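Local coordinates for protein UDP-N-acetylglucosamine 2-epimerase (Listeria monocytogenes, PDB 3OT5) that probably interconverts UDP-N-acetylglucosamine and UDP-N-acetylmannosamine by inverting the sugar at C2, at residues K27-S32 with T56-V61; I84-M89 with N104-V109; G147-N152 with K181-A186; D223-L228 with E256-V261. One frame throughout, in Å; residues are numbered along the deposited sequence.

Interaction 1 of 4, residues K27-S32 with T56-V61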
loop_
_atom_site.group_PDB
_atom_site.type_symbol
_atom_site.label_atom_id
_atom_site.label_comp_id
_atom_site.label_asym_id
_atom_site.label_seq_id
_atom_site.Cartn_x
_atom_site.Cartn_y
_atom_site.Cartn_z
ATOM N N LYS A 27 -11.512 28.449 4.925
ATOM C CA LYS A 27 -10.920 27.295 4.293
ATOM C C LYS A 27 -11.690 26.040 4.671
ATOM O O LYS A 27 -12.520 26.044 5.588
ATOM C CB LYS A 27 -9.482 27.077 4.789
ATOM C CG LYS A 27 -8.539 28.259 4.704
ATOM C CD LYS A 27 -8.344 28.768 3.297
ATOM C CE LYS A 27 -7.232 29.807 3.272
ATOM N NZ LYS A 27 -7.489 30.881 4.249
ATOM N N ILE A 28 -11.393 24.964 3.953
ATOM C CA ILE A 28 -11.946 23.665 4.250
ATOM C C ILE A 28 -10.901 23.059 5.177
ATOM O O ILE A 28 -9.774 22.793 4.752
ATOM C CB ILE A 28 -12.100 22.791 2.998
ATOM C CG1 ILE A 28 -13.014 23.489 1.984
ATOM C CG2 ILE A 28 -12.654 21.412 3.380
ATOM C CD1 ILE A 28 -13.186 22.719 0.686
ATOM N N LYS A 29 -11.239 22.897 6.455
ATOM C CA LYS A 29 -10.286 22.345 7.399
ATOM C C LYS A 29 -10.382 20.838 7.378
ATOM O O LYS A 29 -11.387 20.278 7.770
ATOM C CB LYS A 29 -10.504 22.898 8.811
ATOM C CG LYS A 29 -9.460 22.395 9.812
ATOM C CD LYS A 29 -9.540 23.149 11.126
ATOM C CE LYS A 29 -8.374 22.806 12.033
ATOM N NZ LYS A 29 -8.407 23.573 13.300
ATOM N N VAL A 30 -9.329 20.198 6.886
ATOM C CA VAL A 30 -9.264 18.744 6.779
ATOM C C VAL A 30 -8.307 18.172 7.812
ATOM O O VAL A 30 -7.140 18.559 7.879
ATOM C CB VAL A 30 -8.750 18.296 5.426
ATOM C CG1 VAL A 30 -8.731 16.753 5.356
ATOM C CG2 VAL A 30 -9.587 18.884 4.301
ATOM N N MET A 31 -8.815 17.250 8.610
ATOM C CA MET A 31 -8.045 16.589 9.631
ATOM C C MET A 31 -7.759 15.193 9.137
ATOM O O MET A 31 -8.670 14.411 8.967
ATOM C CB MET A 31 -8.833 16.529 10.942
ATOM C CG MET A 31 -8.114 15.803 12.034
ATOM S SD MET A 31 -9.016 15.790 13.577
ATOM C CE MET A 31 -9.040 17.542 13.957
ATOM N N SER A 32 -6.486 14.894 8.905
ATOM C CA SER A 32 -6.069 13.582 8.424
ATOM C C SER A 32 -5.497 12.805 9.578
ATOM O O SER A 32 -4.563 13.255 10.249
ATOM C CB SER A 32 -5.045 13.722 7.307
ATOM O OG SER A 32 -5.637 14.401 6.210
ATOM N N THR A 56 -7.335 27.045 -0.281
ATOM C CA THR A 56 -8.585 26.328 -0.111
ATOM C C THR A 56 -8.633 25.500 1.157
ATOM O O THR A 56 -9.636 25.491 1.843
ATOM C CB THR A 56 -8.786 25.303 -1.252
ATOM O OG1 THR A 56 -8.712 25.950 -2.524
ATOM C CG2 THR A 56 -10.121 24.587 -1.106
ATOM N N PHE A 57 -7.539 24.801 1.452
ATOM C CA PHE A 57 -7.488 23.906 2.595
ATOM C C PHE A 57 -6.590 24.288 3.750
ATOM O O PHE A 57 -5.566 24.926 3.596
ATOM C CB PHE A 57 -7.007 22.528 2.145
ATOM C CG PHE A 57 -7.860 21.885 1.087
ATOM C CD1 PHE A 57 -9.059 21.288 1.419
ATOM C CD2 PHE A 57 -7.422 21.818 -0.232
ATOM C CE1 PHE A 57 -9.829 20.678 0.455
ATOM C CE2 PHE A 57 -8.195 21.209 -1.206
ATOM C CZ PHE A 57 -9.389 20.634 -0.865
ATOM N N GLU A 58 -7.007 23.830 4.913
ATOM C CA GLU A 58 -6.272 23.978 6.145
ATOM C C GLU A 58 -6.039 22.506 6.519
ATOM O O GLU A 58 -6.988 21.736 6.644
ATOM C CB GLU A 58 -7.102 24.727 7.172
ATOM C CG GLU A 58 -6.411 24.968 8.516
ATOM C CD GLU A 58 -7.181 25.938 9.414
ATOM O OE1 GLU A 58 -8.058 26.681 8.896
ATOM O OE2 GLU A 58 -6.884 25.978 10.635
ATOM N N SER A 59 -4.783 22.090 6.610
ATOM C CA SER A 59 -4.473 20.698 6.926
ATOM C C SER A 59 -4.068 20.474 8.378
ATOM O O SER A 59 -3.123 21.069 8.841
ATOM C CB SER A 59 -3.359 20.196 6.011
ATOM O OG SER A 59 -3.070 18.838 6.271
ATOM N N THR A 60 -4.803 19.620 9.090
ATOM C CA THR A 60 -4.462 19.290 10.472
ATOM C C THR A 60 -4.123 17.808 10.484
ATOM O O THR A 60 -4.962 16.967 10.175
ATOM C CB THR A 60 -5.599 19.563 11.472
ATOM O OG1 THR A 60 -5.974 20.946 11.426
ATOM C CG2 THR A 60 -5.153 19.223 12.902
ATOM N N VAL A 61 -2.887 17.487 10.822
ATOM C CA VAL A 61 -2.452 16.103 10.874
ATOM C C VAL A 61 -2.400 15.646 12.311
ATOM O O VAL A 61 -1.729 16.265 13.151
ATOM C CB VAL A 61 -1.092 15.927 10.233
ATOM C CG1 VAL A 61 -0.550 14.533 10.523
ATOM C CG2 VAL A 61 -1.183 16.215 8.716
HETATM O O HOH W 1 -4.823 16.936 6.825
#
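Ile28 and Phe57 stand side by side on one face of the sheet and form the tightly packed part of the contact between 27-32 and 56-61. CB of Ile28 lies 3.7 Å from CD1 of the Phe57 ring, and Ile28 CD1 runs on alongside CE1. Val30 adds its CG2 branch at 3.8 Å from Phe57 CD1, while CG2 of Thr56 sits over the centre of one ring face. Leu50 of helix 37-51 and Ile388 of helix 380-392 also pack on the ring, closing this side into the core. The backbones beneath are joined by five hydrogen bonds, among them Val30 N to Glu58 O (2.8 Å) and Thr60 N to Val30 O (2.8 Å, nearly straight at 175°). These are the neighbouring parallel strands of a right-handed beta-alpha-beta crossover through helix 37-51, the repeating unit of the Rossmann-like fold. Farther along the Phe57 face the packing turns polar: one water donates to Val30 O and is also hydrogen-bonded to Ser32 OG and Ser59 OG, at 2.7 and 2.6 Å. The other face is looser where it nears solvent. Lys29, extended with CG anti to its backbone N (chi1 -177°), carries CE to 3.1 Å from Thr60 OG1, but its NZ makes just a long salt bridge of 3.9 Å to Glu58 OE2; its stronger partner is Glu113 of helix 95-113. The exposed Lys27 lays CB and CD against the carbonyl of Thr56, then bends, turning its ammonium group off from the neighbouring strand.

Interaction 2 of 4, residues I84-M89 with N104-V109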
loop_
_atom_site.group_PDB
_atom_site.type_symbol
_atom_site.label_atom_id
_atom_site.label_comp_id
_atom_site.label_asym_id
_atom_site.label_seq_id
_atom_site.Cartn_x
_atom_site.Cartn_y
_atom_site.Cartn_z
ATOM N N ILE A 84 -1.064 17.287 15.890
ATOM C CA ILE A 84 -1.421 16.684 17.167
ATOM C C ILE A 84 -0.873 15.263 17.211
ATOM O O ILE A 84 -0.961 14.516 16.232
ATOM C CB ILE A 84 -2.957 16.733 17.385
ATOM C CG1 ILE A 84 -3.418 18.198 17.417
ATOM C CG2 ILE A 84 -3.356 16.007 18.664
ATOM C CD1 ILE A 84 -4.885 18.400 17.627
ATOM N N ASP A 85 -0.275 14.906 18.346
ATOM C CA ASP A 85 0.309 13.586 18.518
ATOM C C ASP A 85 -0.225 12.958 19.792
ATOM O O ASP A 85 0.179 13.333 20.885
ATOM C CB ASP A 85 1.839 13.687 18.555
ATOM C CG ASP A 85 2.529 12.320 18.568
ATOM O OD1 ASP A 85 3.727 12.257 18.211
ATOM O OD2 ASP A 85 1.879 11.310 18.907
ATOM N N LEU A 86 -1.144 12.005 19.636
ATOM C CA LEU A 86 -1.735 11.303 20.768
ATOM C C LEU A 86 -0.919 10.055 21.065
ATOM O O LEU A 86 -0.751 9.189 20.201
ATOM C CB LEU A 86 -3.174 10.911 20.464
ATOM C CG LEU A 86 -4.089 12.063 20.069
ATOM C CD1 LEU A 86 -5.481 11.535 19.808
ATOM C CD2 LEU A 86 -4.105 13.136 21.161
ATOM N N ASP A 87 -0.412 9.958 22.284
ATOM C CA ASP A 87 0.391 8.815 22.664
ATOM C C ASP A 87 -0.520 7.713 23.215
ATOM O O ASP A 87 -0.655 7.550 24.429
ATOM C CB ASP A 87 1.444 9.235 23.693
ATOM C CG ASP A 87 2.438 8.122 24.008
ATOM O OD1 ASP A 87 2.619 7.213 23.163
ATOM O OD2 ASP A 87 3.057 8.175 25.093
ATOM N N ILE A 88 -1.161 6.973 22.311
ATOM C CA ILE A 88 -2.053 5.883 22.706
ATOM C C ILE A 88 -1.244 4.589 22.764
ATOM O O ILE A 88 -0.532 4.247 21.821
ATOM C CB ILE A 88 -3.302 5.778 21.773
ATOM C CG1 ILE A 88 -2.945 5.355 20.342
ATOM C CG2 ILE A 88 -4.055 7.102 21.756
ATOM C CD1 ILE A 88 -2.536 3.901 20.183
ATOM N N MET A 89 -1.333 3.888 23.889
ATOM C CA MET A 89 -0.586 2.650 24.082
ATOM C C MET A 89 -1.436 1.443 23.698
ATOM O O MET A 89 -1.171 0.779 22.696
ATOM C CB MET A 89 -0.137 2.546 25.544
ATOM C CG MET A 89 0.797 1.379 25.851
ATOM S SD MET A 89 2.369 1.454 24.952
ATOM C CE MET A 89 3.058 2.988 25.573
ATOM N N ASN A 104 -11.919 8.234 22.381
ATOM C CA ASN A 104 -12.008 9.328 23.350
ATOM C C ASN A 104 -10.980 10.404 23.042
ATOM O O ASN A 104 -11.256 11.598 23.197
ATOM C CB ASN A 104 -11.844 8.805 24.773
ATOM C CG ASN A 104 -13.025 7.978 25.218
ATOM O OD1 ASN A 104 -14.173 8.381 25.042
ATOM N ND2 ASN A 104 -12.754 6.838 25.844
ATOM N N GLY A 105 -9.805 9.975 22.586
ATOM C CA GLY A 105 -8.734 10.896 22.221
ATOM C C GLY A 105 -9.160 11.733 21.030
ATOM O O GLY A 105 -9.125 12.952 21.081
ATOM N N ILE A 106 -9.573 11.068 19.957
ATOM C CA ILE A 106 -10.009 11.756 18.749
ATOM C C ILE A 106 -11.272 12.588 18.998
ATOM O O ILE A 106 -11.416 13.667 18.449
ATOM C CB ILE A 106 -10.219 10.781 17.595
ATOM C CG1 ILE A 106 -8.883 10.121 17.230
ATOM C CG2 ILE A 106 -10.768 11.514 16.384
ATOM C CD1 ILE A 106 -7.783 11.135 16.867
ATOM N N ASN A 107 -12.190 12.089 19.816
ATOM C CA ASN A 107 -13.379 12.863 20.146
ATOM C C ASN A 107 -12.953 14.249 20.635
ATOM O O ASN A 107 -13.441 15.274 20.162
ATOM C CB ASN A 107 -14.170 12.186 21.257
ATOM C CG ASN A 107 -15.465 12.894 21.558
ATOM O OD1 ASN A 107 -16.380 12.893 20.746
ATOM N ND2 ASN A 107 -15.573 13.453 22.757
ATOM N N GLU A 108 -12.013 14.266 21.570
ATOM C CA GLU A 108 -11.518 15.510 22.159
ATOM C C GLU A 108 -10.783 16.370 21.133
ATOM O O GLU A 108 -10.979 17.576 21.080
ATOM C CB GLU A 108 -10.605 15.191 23.339
ATOM C CG GLU A 108 -10.130 16.408 24.130
ATOM C CD GLU A 108 -9.288 16.030 25.335
ATOM O OE1 GLU A 108 -9.054 14.821 25.550
ATOM O OE2 GLU A 108 -8.868 16.941 26.078
ATOM N N VAL A 109 -9.948 15.750 20.302
ATOM C CA VAL A 109 -9.209 16.509 19.297
ATOM C C VAL A 109 -10.163 17.160 18.304
ATOM O O VAL A 109 -9.998 18.333 17.967
ATOM C CB VAL A 109 -8.169 15.635 18.562
ATOM C CG1 VAL A 109 -7.548 16.398 17.395
ATOM C CG2 VAL A 109 -7.098 15.188 19.535
#
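Val109 and Ile84 meet tip to tip where helix 95-113 packs against the edge of the N-terminal parallel sheet. The layering of helix on sheet belongs to the three-layer alpha/beta sandwich, and 84-85 is the outermost strand on this side. Two bumps rise from the 84-89 segment, Ile84 and Leu86, and the helix meets them with a surface made by Gly105, Ile106 and Val109. Leu86 is the larger bump. Its CD1 methyl comes down over the backbone of Gly105, with Leu86 CD1 3.9 Å from Gly105 C, where the absence of a side chain lets the leucine settle close to the helix. The same methyl touches CD1 of Ile106 at 3.8 Å, so the hollow is floored by glycine backbone and walled by isoleucine. The other branch, CD2, runs antiparallel to the valine side chain and meets Val109 CG2 at 4.0 Å. On Val109 one methyl thus serves both bumps, because CG2 also lies 3.9 Å from CG2 of Ile84. Behind the helix surface, Ile106 and Val109 continue onto Val62 of the adjacent strand, and Ile106 reaches Ala130 and Ala133 of helix 125-136. The contact across the two segments is wholly apolar. With Val109 CG1 turned anti to the backbone N (chi1 172°), that methyl faces the end of the isoleucine chain, and Ile84 CD1 lies only 3.3 Å from Val109 CG1, closer than two methyl groups normally come.

Interaction 3 of 4, residues G147-N152 with K181-A186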
loop_
_atom_site.group_PDB
_atom_site.type_symbol
_atom_site.label_atom_id
_atom_site.label_comp_id
_atom_site.label_asym_id
_atom_site.label_seq_id
_atom_site.Cartn_x
_atom_site.Cartn_y
_atom_site.Cartn_z
ATOM N N GLY A 147 -14.070 0.619 0.817
ATOM C CA GLY A 147 -14.755 -0.479 0.165
ATOM C C GLY A 147 -14.144 -1.831 -0.090
ATOM O O GLY A 147 -14.787 -2.646 -0.747
ATOM N N LEU A 148 -12.937 -2.112 0.404
ATOM C CA LEU A 148 -12.377 -3.456 0.198
ATOM C C LEU A 148 -13.208 -4.412 1.064
ATOM O O LEU A 148 -13.652 -4.044 2.163
ATOM C CB LEU A 148 -10.886 -3.532 0.551
ATOM C CG LEU A 148 -9.957 -2.640 -0.278
ATOM C CD1 LEU A 148 -8.552 -2.698 0.274
ATOM C CD2 LEU A 148 -10.003 -3.050 -1.779
ATOM N N ARG A 149 -13.462 -5.609 0.555
ATOM C CA ARG A 149 -14.257 -6.573 1.274
ATOM C C ARG A 149 -13.874 -8.011 0.973
ATOM O O ARG A 149 -13.566 -8.360 -0.157
ATOM C CB ARG A 149 -15.747 -6.464 0.872
ATOM C CG ARG A 149 -16.484 -5.188 1.135
ATOM C CD ARG A 149 -16.810 -4.957 2.590
ATOM N NE ARG A 149 -17.607 -3.739 2.759
ATOM C CZ ARG A 149 -17.104 -2.527 2.988
ATOM N NH1 ARG A 149 -15.793 -2.333 3.090
ATOM N NH2 ARG A 149 -17.919 -1.494 3.111
ATOM N N THR A 150 -13.912 -8.830 2.015
ATOM C CA THR A 150 -13.740 -10.264 1.897
ATOM C C THR A 150 -15.116 -10.826 2.269
ATOM O O THR A 150 -15.382 -11.991 2.076
ATOM C CB THR A 150 -12.720 -10.819 2.875
ATOM O OG1 THR A 150 -13.169 -10.561 4.216
ATOM C CG2 THR A 150 -11.334 -10.183 2.638
ATOM N N TRP A 151 -15.981 -9.979 2.828
ATOM C CA TRP A 151 -17.325 -10.376 3.266
ATOM C C TRP A 151 -17.282 -11.423 4.401
ATOM O O TRP A 151 -18.307 -12.025 4.751
ATOM C CB TRP A 151 -18.167 -10.898 2.093
ATOM C CG TRP A 151 -18.176 -9.982 0.883
ATOM C CD1 TRP A 151 -17.541 -10.193 -0.317
ATOM C CD2 TRP A 151 -18.818 -8.715 0.776
ATOM N NE1 TRP A 151 -17.776 -9.141 -1.167
ATOM C CE2 TRP A 151 -18.555 -8.219 -0.521
ATOM C CE3 TRP A 151 -19.604 -7.952 1.644
ATOM C CZ2 TRP A 151 -19.049 -6.993 -0.967
ATOM C CZ3 TRP A 151 -20.090 -6.733 1.201
ATOM C CH2 TRP A 151 -19.813 -6.268 -0.093
ATOM N N ASN A 152 -16.091 -11.652 4.950
ATOM C CA ASN A 152 -15.915 -12.567 6.055
ATOM C C ASN A 152 -15.571 -11.744 7.300
ATOM O O ASN A 152 -14.447 -11.291 7.472
ATOM C CB ASN A 152 -14.833 -13.596 5.749
ATOM C CG ASN A 152 -14.687 -14.610 6.858
ATOM O OD1 ASN A 152 -14.880 -14.295 8.040
ATOM N ND2 ASN A 152 -14.329 -15.822 6.496
ATOM N N LYS A 181 -15.815 0.073 -5.264
ATOM C CA LYS A 181 -16.979 0.929 -5.440
ATOM C C LYS A 181 -18.222 0.064 -5.500
ATOM O O LYS A 181 -19.199 0.337 -4.805
ATOM C CB LYS A 181 -16.854 1.819 -6.687
ATOM C CG LYS A 181 -18.091 2.681 -6.962
ATOM C CD LYS A 181 -17.793 3.800 -7.959
ATOM C CE LYS A 181 -18.950 4.781 -8.089
ATOM N NZ LYS A 181 -18.548 5.996 -8.866
ATOM N N GLU A 182 -18.180 -0.978 -6.327
ATOM C CA GLU A 182 -19.298 -1.907 -6.459
ATOM C C GLU A 182 -19.665 -2.532 -5.108
ATOM O O GLU A 182 -20.835 -2.709 -4.808
ATOM C CB GLU A 182 -18.970 -2.982 -7.488
ATOM C CG GLU A 182 -18.891 -2.431 -8.901
ATOM C CD GLU A 182 -18.353 -3.424 -9.899
ATOM O OE1 GLU A 182 -18.569 -3.205 -11.108
ATOM O OE2 GLU A 182 -17.715 -4.418 -9.481
ATOM N N ASN A 183 -18.663 -2.893 -4.314
ATOM C CA ASN A 183 -18.919 -3.445 -2.985
ATOM C C ASN A 183 -19.760 -2.478 -2.188
ATOM O O ASN A 183 -20.721 -2.869 -1.528
ATOM C CB ASN A 183 -17.609 -3.702 -2.234
ATOM C CG ASN A 183 -16.800 -4.834 -2.850
ATOM O OD1 ASN A 183 -17.322 -5.629 -3.617
ATOM N ND2 ASN A 183 -15.539 -4.915 -2.497
ATOM N N LEU A 184 -19.399 -1.202 -2.257
ATOM C CA LEU A 184 -20.122 -0.180 -1.528
ATOM C C LEU A 184 -21.529 -0.032 -2.086
ATOM O O LEU A 184 -22.481 0.126 -1.326
ATOM C CB LEU A 184 -19.349 1.140 -1.533
ATOM C CG LEU A 184 -18.080 1.102 -0.671
ATOM C CD1 LEU A 184 -17.144 2.257 -1.000
ATOM C CD2 LEU A 184 -18.454 1.071 0.834
ATOM N N LEU A 185 -21.665 -0.108 -3.407
ATOM C CA LEU A 185 -22.981 -0.007 -4.032
ATOM C C LEU A 185 -23.885 -1.168 -3.619
ATOM O O LEU A 185 -25.075 -0.965 -3.387
ATOM C CB LEU A 185 -22.874 0.053 -5.553
ATOM C CG LEU A 185 -22.245 1.327 -6.114
ATOM C CD1 LEU A 185 -22.104 1.221 -7.633
ATOM C CD2 LEU A 185 -23.065 2.550 -5.725
ATOM N N ALA A 186 -23.321 -2.374 -3.531
ATOM C CA ALA A 186 -24.091 -3.564 -3.144
ATOM C C ALA A 186 -24.639 -3.433 -1.717
ATOM O O ALA A 186 -25.650 -4.046 -1.376
ATOM C CB ALA A 186 -23.250 -4.829 -3.291
#
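A chi1 of -68° sets CG of Asn183 beside its own backbone N, and a small chi2 then turns the amide so that ND2 faces the carbonyl of Gly147. The resulting hydrogen bond, Asn183 ND2 to Gly147 O, is 3.0 Å long and fairly straight at 165°, with the carbonyl oxygen lying in the amide plane. It fastens the loop that follows strand 140-144 to helix 178-186 in the N-terminal Rossmann-like domain. Around this bond the loop wraps the asparagine. The Arg149 chain runs antiparallel to the asparagine, its CB 3.7 Å from Asn183 ND2. Trp151 comes from the other part of the loop: the rim of its indole, at CZ2, is 3.4 Å from Asn183 OD1, and ring and amide planes stand 78° apart. Arg149 CB in turn covers one face of the indole. Beside the asparagine, Leu184 brings CG to 3.8 Å from CA of Gly147, whose positive phi suits a residue without a side chain. CD2 of Leu184 approaches Arg149 NH2 at 3.5 Å, but the charge of Arg149 is met elsewhere, by Glu187 through NE, while NH1 donates back to Leu148 O. Chemically, the junction rests on one buried amide: a single N-H satisfies the glycine carbonyl, the carbonyl side of the same amide lies at the indole edge, and the aliphatic part of an arginine fills in next to it, which probably restricts rotation of the amide.

Interaction 4 of 4, residues D223-L228 with E256-V261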
loop_
_atom_site.group_PDB
_atom_site.type_symbol
_atom_site.label_atom_id
_atom_site.label_comp_id
_atom_site.label_asym_id
_atom_site.label_seq_id
_atom_site.Cartn_x
_atom_site.Cartn_y
_atom_site.Cartn_z
ATOM N N ASP A 223 25.251 -3.849 -15.710
ATOM C CA ASP A 223 24.261 -4.179 -16.741
ATOM C C ASP A 223 23.329 -5.322 -16.311
ATOM O O ASP A 223 22.425 -5.695 -17.056
ATOM C CB ASP A 223 24.957 -4.559 -18.058
ATOM C CG ASP A 223 25.763 -3.407 -18.663
ATOM O OD1 ASP A 223 26.659 -3.696 -19.490
ATOM O OD2 ASP A 223 25.516 -2.226 -18.318
ATOM N N ASN A 224 23.544 -5.872 -15.117
ATOM C CA ASN A 224 22.709 -6.974 -14.622
ATOM C C ASN A 224 21.283 -6.603 -14.302
ATOM O O ASN A 224 20.993 -5.489 -13.879
ATOM C CB ASN A 224 23.322 -7.610 -13.377
ATOM C CG ASN A 224 24.540 -8.420 -13.690
ATOM O OD1 ASN A 224 24.691 -8.914 -14.802
ATOM N ND2 ASN A 224 25.402 -8.600 -12.702
ATOM N N ARG A 225 20.405 -7.586 -14.474
ATOM C CA ARG A 225 18.987 -7.425 -14.207
ATOM C C ARG A 225 18.681 -7.838 -12.777
ATOM O O ARG A 225 18.895 -8.983 -12.376
ATOM C CB ARG A 225 18.188 -8.226 -15.218
ATOM C CG ARG A 225 18.410 -7.687 -16.618
ATOM C CD ARG A 225 17.729 -8.502 -17.667
ATOM N NE ARG A 225 18.285 -9.848 -17.786
ATOM C CZ ARG A 225 17.767 -10.775 -18.576
ATOM N NH1 ARG A 225 16.692 -10.490 -19.304
ATOM N NH2 ARG A 225 18.309 -11.980 -18.633
ATOM N N LEU A 226 18.183 -6.873 -12.017
ATOM C CA LEU A 226 17.868 -7.068 -10.625
ATOM C C LEU A 226 16.533 -7.780 -10.411
ATOM O O LEU A 226 15.487 -7.349 -10.909
ATOM C CB LEU A 226 17.864 -5.705 -9.913
ATOM C CG LEU A 226 17.430 -5.636 -8.439
ATOM C CD1 LEU A 226 18.240 -6.583 -7.568
ATOM C CD2 LEU A 226 17.549 -4.206 -7.926
ATOM N N ILE A 227 16.591 -8.898 -9.696
ATOM C CA ILE A 227 15.406 -9.637 -9.332
ATOM C C ILE A 227 15.257 -9.438 -7.832
ATOM O O ILE A 227 16.190 -9.681 -7.073
ATOM C CB ILE A 227 15.498 -11.111 -9.579
ATOM C CG1 ILE A 227 15.677 -11.405 -11.070
ATOM C CG2 ILE A 227 14.207 -11.785 -9.044
ATOM C CD1 ILE A 227 15.890 -12.857 -11.358
ATOM N N LEU A 228 14.089 -8.992 -7.417
ATOM C CA LEU A 228 13.819 -8.752 -6.012
ATOM C C LEU A 228 12.792 -9.776 -5.555
ATOM O O LEU A 228 11.855 -10.091 -6.293
ATOM C CB LEU A 228 13.286 -7.327 -5.855
ATOM C CG LEU A 228 12.981 -6.744 -4.481
ATOM C CD1 LEU A 228 14.198 -6.769 -3.575
ATOM C CD2 LEU A 228 12.474 -5.310 -4.672
ATOM N N GLU A 256 23.250 -15.613 -16.096
ATOM C CA GLU A 256 24.371 -14.897 -15.484
ATOM C C GLU A 256 24.269 -13.387 -15.448
ATOM O O GLU A 256 25.010 -12.750 -14.706
ATOM C CB GLU A 256 25.686 -15.312 -16.139
ATOM C CG GLU A 256 25.980 -16.784 -15.956
ATOM C CD GLU A 256 27.333 -17.188 -16.499
ATOM O OE1 GLU A 256 28.176 -16.300 -16.749
ATOM O OE2 GLU A 256 27.560 -18.402 -16.659
ATOM N N ASP A 257 23.377 -12.800 -16.238
ATOM C CA ASP A 257 23.234 -11.347 -16.204
ATOM C C ASP A 257 22.132 -10.907 -15.228
ATOM O O ASP A 257 21.578 -9.823 -15.363
ATOM C CB ASP A 257 23.025 -10.756 -17.608
ATOM C CG ASP A 257 21.811 -11.314 -18.317
ATOM O OD1 ASP A 257 21.240 -12.323 -17.848
ATOM O OD2 ASP A 257 21.446 -10.745 -19.370
ATOM N N THR A 258 21.828 -11.749 -14.243
ATOM C CA THR A 258 20.825 -11.420 -13.233
ATOM C C THR A 258 21.427 -11.421 -11.844
ATOM O O THR A 258 22.418 -12.099 -11.574
ATOM C CB THR A 258 19.676 -12.447 -13.179
ATOM O OG1 THR A 258 20.192 -13.721 -12.776
ATOM C CG2 THR A 258 18.983 -12.573 -14.528
ATOM N N GLU A 259 20.820 -10.643 -10.967
ATOM C CA GLU A 259 21.224 -10.587 -9.575
ATOM C C GLU A 259 19.953 -10.649 -8.744
ATOM O O GLU A 259 18.921 -10.135 -9.149
ATOM C CB GLU A 259 22.048 -9.342 -9.251
ATOM C CG GLU A 259 23.411 -9.337 -9.927
ATOM C CD GLU A 259 24.362 -8.311 -9.346
ATOM O OE1 GLU A 259 24.119 -7.832 -8.208
ATOM O OE2 GLU A 259 25.372 -8.013 -10.016
ATOM N N LEU A 260 20.036 -11.316 -7.600
ATOM C CA LEU A 260 18.903 -11.485 -6.717
ATOM C C LEU A 260 19.145 -10.781 -5.409
ATOM O O LEU A 260 20.218 -10.889 -4.834
ATOM C CB LEU A 260 18.658 -12.979 -6.451
ATOM C CG LEU A 260 17.638 -13.390 -5.368
ATOM C CD1 LEU A 260 16.243 -12.880 -5.641
ATOM C CD2 LEU A 260 17.617 -14.913 -5.207
ATOM N N VAL A 261 18.151 -10.019 -4.972
ATOM C CA VAL A 261 18.199 -9.334 -3.701
ATOM C C VAL A 261 17.058 -9.936 -2.899
ATOM O O VAL A 261 15.922 -9.976 -3.360
ATOM C CB VAL A 261 18.020 -7.813 -3.828
ATOM C CG1 VAL A 261 17.956 -7.170 -2.437
ATOM C CG2 VAL A 261 19.149 -7.213 -4.636
#
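Asn224 leans across to segment 256-261 from just before its strand begins. Its CB lies 3.4 Å from the carbonyl oxygen of Asp257 and also touches Glu259 CG. CG stays over the Asp257 peptide, and OD1 rests 3.2 Å from Asp257 CA. At the tip, ND2 donates to Glu259 OE2 at 2.7 Å; the carboxylate accepts on its anti lone pair, the acceptor sits in the amide plane, and the two flat groups are turned 61° apart. The other oxygen of Glu259 is held by His285 of the next strand, 284-287. Past this pair, strands 225-229 and 258-263 run parallel as the first beta-alpha-beta unit of the C-terminal Rossmann-like domain, with Ile227 N bonded to Glu259 O at 2.7 Å and Val261 N to Ile227 O at 2.9 Å. Ile227 and Leu260 share one face and pack on helix 240-254; Leu228 and Val261 share the other, under helix 292-301. Arg225, bent at chi3 (-66°), swings NH2 to 3.1 Å from Asp257 OD1, which is met on the syn side but well out of the carboxylate plane. Its NH1 goes to Leu359 O, and Tyr303 contributes a cation-pi contact. The strand starts are therefore tied by an amide-carboxylate bond and a salt bridge. With both carboxylate oxygens of the buried Glu259 taken by donors, its negative charge would probably be stabilised.

In the fold
From the N terminus, interaction 1 closes the first loop, bringing strand 57-63 back beside strand 28-34 after helix 37-51. Interaction 2 opens only after that loop has shut, and folds helix 95-113 onto the edge strand 84-85. The two touch: Ile84 N probably bonds to Val61 O, and Met31 CE packs on Val109 CG1. Interaction 3 follows in series on the same N-terminal sheet domain, tying the loop after strand 140-144 to helix 178-186, with its centre about 28 Å from that of interaction 1. Interaction 4 pairs strands 225-229 and 258-263 of the second sheet, on the opposite side of the chain's centre, its centre about 45 Å from that of interaction 1. None of the four loops nests or crosses.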